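Local coordinates for putative branched chain amino acid ABC transporter, periplasmic amino acid-binding protein (PDB 4XFK), which probably serves as the periplasmic substrate-binding component of an amino-acid ABC transport system, in the leucine-binding protein family, at residues A139-K152 against P376-P388. The protein carries 1 engineered substitution. Numbering follows the deposited sequence. Where two conformers were deposited one is given.
Sequences AIRFKTVAQGMKDK and PFKTFTGDESIDP. Engineered in segment 139-152: Arg141 (natural residue His). With ACT (acetate ion), chain C.
Over one face of the Phe377 ring lies the aliphatic chain of Lys152 in the conformer given, its CD 3.6 Å from the ring centroid and 16° off the normal, a CH-pi contact, while the Gly148 carbonyl meets the ring edge. Phe380 turns its own edge to the same glycine: its CZ is 3.7 Å from Gly148 N. Lys378 CG lies over one face of that ring, and Thr144 CB comes to 3.9 Å from Phe380 CD2. At Gly148 the helix backbone itself thus meets both rings. Asp151 brings OD2 obliquely to Phe380, while OD1 accepts a 2.9 Å hydrogen bond from Gln147 NE2, which helps to fix the carboxylate. Farther along, Lys143, in the conformer given bent at chi3 and chi4 (77° and -90°), donates a 2.7 Å hydrogen bond from NZ to Ser385 O. Ile140 CG1 packs on that same carbonyl, and its CD1 against Asp387 OD1, which accepts from Asn137. In this alpha/beta lobe of the periplasmic binding protein fold, helix 138-152 packs on one mixed sheet, touching strand 373-380, with a classic beta bulge where Phe377 and Lys378 face Val356 of strand 350-360, and, through Val145 and Met149, strand 263-266, with helix 167-184 beside Phe142 and Ala146.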
ATOM      1  N   ALA A 139       0.929  -1.783 -10.919  1.00  7.11           N
ATOM      2  CA  ALA A 139       0.032  -2.160 -12.008  1.00  7.19           C
ATOM      3  C   ALA A 139      -1.429  -2.014 -11.600  1.00  8.07           C
ATOM      4  O   ALA A 139      -2.240  -1.455 -12.336  1.00  9.67           O
ATOM      5  CB  ALA A 139       0.325  -3.583 -12.484  1.00  7.87           C
ATOM      6  N   ILE A 140      -1.762  -2.510 -10.416  1.00  7.35           N
ATOM      7  CA  ILE A 140      -3.127  -2.409  -9.928  1.00  6.90           C
ATOM      8  C   ILE A 140      -3.525  -0.940  -9.729  1.00  7.16           C
ATOM      9  O   ILE A 140      -4.607  -0.521 -10.154  1.00  7.90           O
ATOM     10  CB  ILE A 140      -3.305  -3.193  -8.609  1.00  7.23           C
ATOM     11  CG1 ILE A 140      -3.035  -4.692  -8.832  1.00  8.29           C
ATOM     12  CG2 ILE A 140      -4.686  -2.942  -8.022  1.00  8.56           C
ATOM     13  CD1 ILE A 140      -2.970  -5.509  -7.542  1.00  8.95           C
ATOM     14  N   ARG A 141      -2.655  -0.163  -9.079  1.00  7.14           N
ATOM     15  CA  ARG A 141      -2.943   1.249  -8.835  1.00  6.90           C
ATOM     16  C   ARG A 141      -3.263   1.996 -10.130  1.00  6.25           C
ATOM     17  O   ARG A 141      -4.266   2.714 -10.224  1.00  7.31           O
ATOM     18  CB  ARG A 141      -1.756   1.951  -8.166  1.00  6.47           C
ATOM     19  CG  ARG A 141      -1.482   1.570  -6.719  1.00  6.76           C
ATOM     20  CD  ARG A 141      -2.512   2.082  -5.737  1.00  6.67           C
ATOM     21  NE  ARG A 141      -2.013   1.876  -4.381  1.00  5.84           N
ATOM     22  CZ  ARG A 141      -2.663   2.222  -3.274  1.00  5.92           C
ATOM     23  NH1 ARG A 141      -3.845   2.819  -3.347  1.00  6.64           N
ATOM     24  NH2 ARG A 141      -2.130   1.964  -2.088  1.00  7.11           N
ATOM     25  N   PHE A 142      -2.394   1.849 -11.126  1.00  6.64           N
ATOM     26  CA  PHE A 142      -2.465   2.752 -12.267  1.00  7.89           C
ATOM     27  C   PHE A 142      -3.372   2.302 -13.394  1.00  8.03           C
ATOM     28  O   PHE A 142      -3.924   3.135 -14.101  1.00  9.55           O
ATOM     29  CB  PHE A 142      -1.082   3.292 -12.655  1.00  8.33           C
ATOM     30  CG  PHE A 142      -0.601   4.282 -11.650  1.00  7.68           C
ATOM     31  CD1 PHE A 142      -0.973   5.618 -11.752  1.00  9.09           C
ATOM     32  CD2 PHE A 142       0.078   3.858 -10.513  1.00  7.74           C
ATOM     33  CE1 PHE A 142      -0.614   6.529 -10.777  1.00  8.71           C
ATOM     34  CE2 PHE A 142       0.436   4.767  -9.522  1.00  7.97           C
ATOM     35  CZ  PHE A 142       0.076   6.097  -9.646  1.00  7.48           C
ATOM     36  N   LYS A 143      -3.602   1.001 -13.512  1.00  8.73           N
ATOM     37  CA  LYS A 143      -4.660   0.505 -14.378  0.50  9.70           C
ATOM     38  C   LYS A 143      -6.007   0.970 -13.844  1.00  8.49           C
ATOM     39  O   LYS A 143      -6.822   1.537 -14.571  1.00 10.36           O
ATOM     40  CB  LYS A 143      -4.646  -1.021 -14.424  0.50 11.32           C
ATOM     41  CG  LYS A 143      -5.920  -1.605 -15.010  0.50 14.22           C
ATOM     42  CD  LYS A 143      -6.030  -3.111 -14.783  0.50 15.88           C
ATOM     43  CE  LYS A 143      -6.436  -3.463 -13.349  0.50 13.82           C
ATOM     44  NZ  LYS A 143      -5.270  -3.640 -12.437  0.50 10.07           N
ATOM     45  N   THR A 144      -6.246   0.732 -12.550  1.00  7.09           N
ATOM     46  CA  THR A 144      -7.551   1.076 -11.992  1.00  7.90           C
ATOM     47  C   THR A 144      -7.833   2.577 -11.989  1.00  7.98           C
ATOM     48  O   THR A 144      -8.949   2.981 -12.313  1.00  8.97           O
ATOM     49  CB  THR A 144      -7.826   0.459 -10.587  1.00  8.17           C
ATOM     50  OG1 THR A 144      -6.855   0.921  -9.642  1.00  7.98           O
ATOM     51  CG2 THR A 144      -7.812  -1.069 -10.631  1.00  8.66           C
ATOM     52  N   VAL A 145      -6.846   3.403 -11.640  1.00  7.95           N
ATOM     53  CA  VAL A 145      -7.110   4.836 -11.602  1.00  8.05           C
ATOM     54  C   VAL A 145      -7.450   5.361 -12.997  1.00  8.30           C
ATOM     55  O   VAL A 145      -8.397   6.137 -13.170  1.00  8.64           O
ATOM     56  CB  VAL A 145      -5.975   5.660 -10.915  1.00  8.60           C
ATOM     57  CG1 VAL A 145      -4.770   5.877 -11.836  1.00  8.73           C
ATOM     58  CG2 VAL A 145      -6.524   6.982 -10.415  1.00  9.09           C
ATOM     59  N   ALA A 146      -6.711   4.905 -14.006  1.00  8.45           N
ATOM     60  CA  ALA A 146      -6.936   5.378 -15.365  1.00  9.54           C
ATOM     61  C   ALA A 146      -8.252   4.827 -15.932  1.00  9.63           C
ATOM     62  O   ALA A 146      -9.043   5.566 -16.529  1.00 10.16           O
ATOM     63  CB  ALA A 146      -5.759   4.992 -16.262  1.00 10.28           C
ATOM     64  N   GLN A 147      -8.490   3.532 -15.746  1.00  9.88           N
ATOM     65  CA  GLN A 147      -9.722   2.929 -16.247  1.00  9.69           C
ATOM     66  C   GLN A 147     -10.961   3.525 -15.578  1.00  9.70           C
ATOM     67  O   GLN A 147     -11.979   3.741 -16.234  1.00 11.33           O
ATOM     68  CB  GLN A 147      -9.702   1.413 -16.082  1.00  9.96           C
ATOM     69  CG  GLN A 147     -10.888   0.724 -16.734  1.00 12.18           C
ATOM     70  CD  GLN A 147     -10.867   0.852 -18.238  1.00 14.96           C
ATOM     71  OE1 GLN A 147      -9.831   0.651 -18.875  1.00 16.65           O
ATOM     72  NE2 GLN A 147     -12.007   1.204 -18.817  1.00 17.11           N
ATOM     73  N   GLY A 148     -10.881   3.781 -14.276  1.00  9.67           N
ATOM     74  CA  GLY A 148     -11.980   4.407 -13.560  1.00  9.57           C
ATOM     75  C   GLY A 148     -12.308   5.784 -14.112  1.00  9.51           C
ATOM     76  O   GLY A 148     -13.468   6.113 -14.351  1.00 11.09           O
ATOM     77  N   MET A 149     -11.276   6.592 -14.335  1.00 10.00           N
ATOM     78  CA  MET A 149     -11.466   7.899 -14.966  1.00 10.40           C
ATOM     79  C   MET A 149     -12.096   7.766 -16.358  1.00 10.98           C
ATOM     80  O   MET A 149     -13.011   8.521 -16.712  1.00 13.40           O
ATOM     81  CB  MET A 149     -10.145   8.654 -15.041  1.00 10.82           C
ATOM     82  CG  MET A 149      -9.618   9.017 -13.668  1.00 10.14           C
ATOM     83  SD  MET A 149      -7.999   9.797 -13.707  1.00 12.58           S
ATOM     84  CE  MET A 149      -8.427  11.392 -14.417  1.00 13.65           C
ATOM     85  N   LYS A 150     -11.620   6.795 -17.139  1.00 10.84           N
ATOM     86  CA  LYS A 150     -12.186   6.528 -18.459  1.00 12.32           C
ATOM     87  C   LYS A 150     -13.668   6.158 -18.372  1.00 13.93           C
ATOM     88  O   LYS A 150     -14.482   6.677 -19.136  1.00 16.83           O
ATOM     89  CB  LYS A 150     -11.394   5.429 -19.162  1.00 11.64           C
ATOM     90  CG  LYS A 150     -11.909   5.091 -20.553  1.00 12.84           C
ATOM     91  CD  LYS A 150     -11.010   4.051 -21.198  1.00 13.05           C
ATOM     92  CE  LYS A 150     -11.452   3.704 -22.610  1.00 16.03           C
ATOM     93  NZ  LYS A 150     -10.402   2.902 -23.306  1.00 17.36           N
ATOM     94  N   ASP A 151     -14.019   5.279 -17.436  1.00 14.40           N
ATOM     95  CA  ASP A 151     -15.410   4.851 -17.263  1.00 16.19           C
ATOM     96  C   ASP A 151     -16.319   6.031 -16.895  1.00 17.93           C
ATOM     97  O   ASP A 151     -17.496   6.065 -17.268  1.00 20.10           O
ATOM     98  CB  ASP A 151     -15.522   3.767 -16.176  1.00 18.11           C
ATOM     99  CG  ASP A 151     -14.874   2.443 -16.577  1.00 20.36           C
ATOM    100  OD1 ASP A 151     -14.512   2.261 -17.759  1.00 20.17           O
ATOM    101  OD2 ASP A 151     -14.734   1.570 -15.695  1.00 24.88           O
ATOM    102  N   LYS A 152     -15.763   6.992 -16.162  1.00 17.07           N
ATOM    103  CA  LYS A 152     -16.526   8.143 -15.687  0.55 18.26           C
ATOM    104  C   LYS A 152     -16.563   9.257 -16.736  1.00 18.28           C
ATOM    105  O   LYS A 152     -17.373  10.179 -16.652  1.00 21.46           O
ATOM    106  CB  LYS A 152     -15.941   8.665 -14.367  0.55 19.09           C
ATOM    107  CG  LYS A 152     -16.746   9.787 -13.712  0.55 20.22           C
ATOM    108  CD  LYS A 152     -16.052  10.340 -12.478  0.55 21.23           C
ATOM    109  CE  LYS A 152     -16.687  11.647 -12.022  0.55 22.38           C
ATOM    110  NZ  LYS A 152     -18.150  11.517 -11.780  0.55 22.88           N
ATOM    111  N   PRO A 376     -16.220   8.194  -3.551  1.00  9.31           N
ATOM    112  CA  PRO A 376     -16.042   7.065  -4.472  1.00  9.29           C
ATOM    113  C   PRO A 376     -16.954   7.180  -5.692  1.00 10.24           C
ATOM    114  O   PRO A 376     -18.101   7.609  -5.546  1.00 13.11           O
ATOM    115  CB  PRO A 376     -16.452   5.858  -3.620  1.00 10.48           C
ATOM    116  CG  PRO A 376     -17.437   6.406  -2.639  1.00 11.49           C
ATOM    117  CD  PRO A 376     -17.018   7.831  -2.363  1.00 10.52           C
ATOM    118  N   PHE A 377     -16.460   6.807  -6.872  1.00 10.42           N
ATOM    119  CA  PHE A 377     -17.313   6.809  -8.064  1.00 11.74           C
ATOM    120  C   PHE A 377     -17.264   5.523  -8.894  1.00 12.45           C
ATOM    121  O   PHE A 377     -18.079   5.344  -9.798  1.00 14.49           O
ATOM    122  CB  PHE A 377     -17.069   8.045  -8.945  1.00 11.27           C
ATOM    123  CG  PHE A 377     -15.686   8.128  -9.535  1.00 10.46           C
ATOM    124  CD1 PHE A 377     -15.368   7.442 -10.699  1.00 11.11           C
ATOM    125  CD2 PHE A 377     -14.713   8.928  -8.948  1.00 10.59           C
ATOM    126  CE1 PHE A 377     -14.101   7.529 -11.252  1.00 12.90           C
ATOM    127  CE2 PHE A 377     -13.449   9.016  -9.497  1.00 11.49           C
ATOM    128  CZ  PHE A 377     -13.146   8.329 -10.659  1.00 12.20           C
ATOM    129  N   LYS A 378     -16.318   4.638  -8.593  1.00 10.62           N
ATOM    130  CA  LYS A 378     -16.207   3.364  -9.299  1.00 11.57           C
ATOM    131  C   LYS A 378     -15.494   2.349  -8.423  1.00 11.14           C
ATOM    132  O   LYS A 378     -14.429   2.632  -7.885  1.00 12.30           O
ATOM    133  CB  LYS A 378     -15.441   3.532 -10.620  1.00 13.74           C
ATOM    134  CG  LYS A 378     -15.154   2.227 -11.365  1.00 14.46           C
ATOM    135  CD  LYS A 378     -16.438   1.554 -11.834  1.00 16.05           C
ATOM    136  CE  LYS A 378     -16.141   0.271 -12.597  1.00 18.84           C
ATOM    137  NZ  LYS A 378     -17.382  -0.438 -13.024  1.00 21.63           N
ATOM    138  N   THR A 379     -16.081   1.168  -8.279  1.00 11.26           N
ATOM    139  CA  THR A 379     -15.411   0.074  -7.587  1.00 12.20           C
ATOM    140  C   THR A 379     -15.174  -1.063  -8.562  1.00 12.45           C
ATOM    141  O   THR A 379     -16.103  -1.529  -9.224  1.00 16.30           O
ATOM    142  CB  THR A 379     -16.231  -0.450  -6.404  1.00 13.73           C
ATOM    143  OG1 THR A 379     -16.323   0.566  -5.402  1.00 15.69           O
ATOM    144  CG2 THR A 379     -15.569  -1.685  -5.804  1.00 14.50           C
ATOM    145  N   PHE A 380     -13.922  -1.486  -8.665  1.00 10.37           N
ATOM    146  CA  PHE A 380     -13.571  -2.652  -9.455  1.00 10.16           C
ATOM    147  C   PHE A 380     -13.506  -3.853  -8.532  1.00 10.27           C
ATOM    148  O   PHE A 380     -12.962  -3.767  -7.432  1.00 10.01           O
ATOM    149  CB  PHE A 380     -12.221  -2.449 -10.142  1.00 10.51           C
ATOM    150  CG  PHE A 380     -12.238  -1.397 -11.204  1.00 11.39           C
ATOM    151  CD1 PHE A 380     -12.829  -1.652 -12.437  1.00 12.08           C
ATOM    152  CD2 PHE A 380     -11.658  -0.159 -10.986  1.00 10.39           C
ATOM    153  CE1 PHE A 380     -12.852  -0.682 -13.431  1.00 12.55           C
ATOM    154  CE2 PHE A 380     -11.666   0.816 -11.980  1.00 10.90           C
ATOM    155  CZ  PHE A 380     -12.269   0.556 -13.204  1.00 12.08           C
ATOM    156  N   THR A 381     -14.055  -4.975  -8.977  1.00 10.42           N
ATOM    157  CA  THR A 381     -13.998  -6.205  -8.189  1.00 10.52           C
ATOM    158  C   THR A 381     -12.556  -6.692  -8.068  1.00 10.04           C
ATOM    159  O   THR A 381     -11.660  -6.203  -8.759  1.00 10.11           O
ATOM    160  CB  THR A 381     -14.812  -7.337  -8.842  1.00 11.39           C
ATOM    161  OG1 THR A 381     -14.208  -7.674 -10.093  1.00 12.47           O
ATOM    162  CG2 THR A 381     -16.257  -6.922  -9.060  1.00 12.84           C
ATOM    163  N   GLY A 382     -12.333  -7.656  -7.181  1.00  9.88           N
ATOM    164  CA  GLY A 382     -11.037  -8.304  -7.064  1.00  9.68           C
ATOM    165  C   GLY A 382     -10.545  -8.851  -8.397  1.00 10.23           C
ATOM    166  O   GLY A 382      -9.405  -8.619  -8.794  1.00 10.35           O
ATOM    167  N   ASP A 383     -11.417  -9.550  -9.118  1.00 11.38           N
ATOM    168  CA  ASP A 383     -11.033 -10.078 -10.425  1.00 14.10           C
ATOM    169  C   ASP A 383     -10.680  -8.968 -11.425  1.00 13.43           C
ATOM    170  O   ASP A 383      -9.772  -9.119 -12.244  1.00 13.74           O
ATOM    171  CB  ASP A 383     -12.133 -10.980 -10.987  1.00 16.77           C
ATOM    172  CG  ASP A 383     -12.199 -12.324 -10.282  1.00 21.26           C
ATOM    173  OD1 ASP A 383     -11.147 -12.785  -9.792  1.00 23.36           O
ATOM    174  OD2 ASP A 383     -13.296 -12.921 -10.219  1.00 25.04           O
ATOM    175  N   GLU A 384     -11.399  -7.854 -11.354  1.00 11.24           N
ATOM    176  CA  GLU A 384     -11.126  -6.720 -12.223  1.00 11.71           C
ATOM    177  C   GLU A 384      -9.855  -5.972 -11.830  1.00 11.98           C
ATOM    178  O   GLU A 384      -9.226  -5.331 -12.675  1.00 15.55           O
ATOM    179  CB  GLU A 384     -12.323  -5.761 -12.242  1.00 12.51           C
ATOM    180  CG  GLU A 384     -13.540  -6.298 -12.994  1.00 13.42           C
ATOM    181  CD  GLU A 384     -14.780  -5.428 -12.821  1.00 14.82           C
ATOM    182  OE1 GLU A 384     -14.874  -4.722 -11.803  1.00 13.89           O
ATOM    183  OE2 GLU A 384     -15.672  -5.448 -13.700  1.00 19.25           O
ATOM    184  N   SER A 385      -9.473  -6.065 -10.557  1.00  9.71           N
ATOM    185  CA  SER A 385      -8.380  -5.247 -10.023  1.00  8.48           C
ATOM    186  C   SER A 385      -7.005  -5.905 -10.083  1.00  8.80           C
ATOM    187  O   SER A 385      -6.009  -5.249 -10.408  1.00 10.14           O
ATOM    188  CB  SER A 385      -8.675  -4.834  -8.576  1.00  8.44           C
ATOM    189  OG  SER A 385      -9.846  -4.046  -8.491  1.00  9.98           O
ATOM    190  N   ILE A 386      -6.935  -7.184  -9.734  1.00  9.68           N
ATOM    191  CA  ILE A 386      -5.634  -7.834  -9.622  1.00  9.23           C
ATOM    192  C   ILE A 386      -4.920  -7.892 -10.976  1.00 10.26           C
ATOM    193  O   ILE A 386      -5.549  -8.118 -12.015  1.00 11.62           O
ATOM    194  CB  ILE A 386      -5.756  -9.239  -8.975  1.00  8.82           C
ATOM    195  CG1 ILE A 386      -4.377  -9.726  -8.520  1.00  8.31           C
ATOM    196  CG2 ILE A 386      -6.463 -10.252  -9.922  1.00 11.08           C
ATOM    197  CD1 ILE A 386      -4.418 -10.976  -7.667  1.00  8.82           C
ATOM    198  N   ASP A 387      -3.613  -7.643 -10.967  1.00  9.20           N
ATOM    199  CA  ASP A 387      -2.833  -7.649 -12.200  1.00 10.13           C
ATOM    200  C   ASP A 387      -2.527  -9.086 -12.607  1.00  9.83           C
ATOM    201  O   ASP A 387      -2.601  -9.990 -11.780  1.00 10.36           O
ATOM    202  CB  ASP A 387      -1.539  -6.822 -12.033  1.00 11.06           C
ATOM    203  CG  ASP A 387      -0.666  -7.284 -10.859  1.00 12.54           C
ATOM    204  OD1 ASP A 387      -1.190  -7.508  -9.746  1.00 12.45           O
ATOM    205  OD2 ASP A 387       0.566  -7.393 -11.051  1.00 14.57           O
ATOM    206  N   PRO A 388      -2.196  -9.308 -13.884  1.00 12.32           N
ATOM    207  CA  PRO A 388      -1.837 -10.667 -14.302  1.00 12.71           C
ATOM    208  C   PRO A 388      -0.563 -11.112 -13.601  1.00 12.22           C
ATOM    209  O   PRO A 388       0.246 -10.275 -13.212  1.00 13.43           O
ATOM    210  CB  PRO A 388      -1.571 -10.515 -15.804  1.00 15.87           C
ATOM    211  CG  PRO A 388      -2.275  -9.267 -16.200  1.00 17.80           C
ATOM    212  CD  PRO A 388      -2.229  -8.362 -15.013  1.00 15.22           C
TER
HETATM  213  C   ACT C 501     -18.845   3.329  -5.540  1.00 25.95           C
HETATM  214  O   ACT C 501     -19.516   3.712  -6.528  1.00 30.48           O
HETATM  215  OXT ACT C 501     -17.686   2.937  -5.800  1.00 25.24           O
HETATM  216  CH3 ACT C 501     -19.387   3.352  -4.138  1.00 26.16           C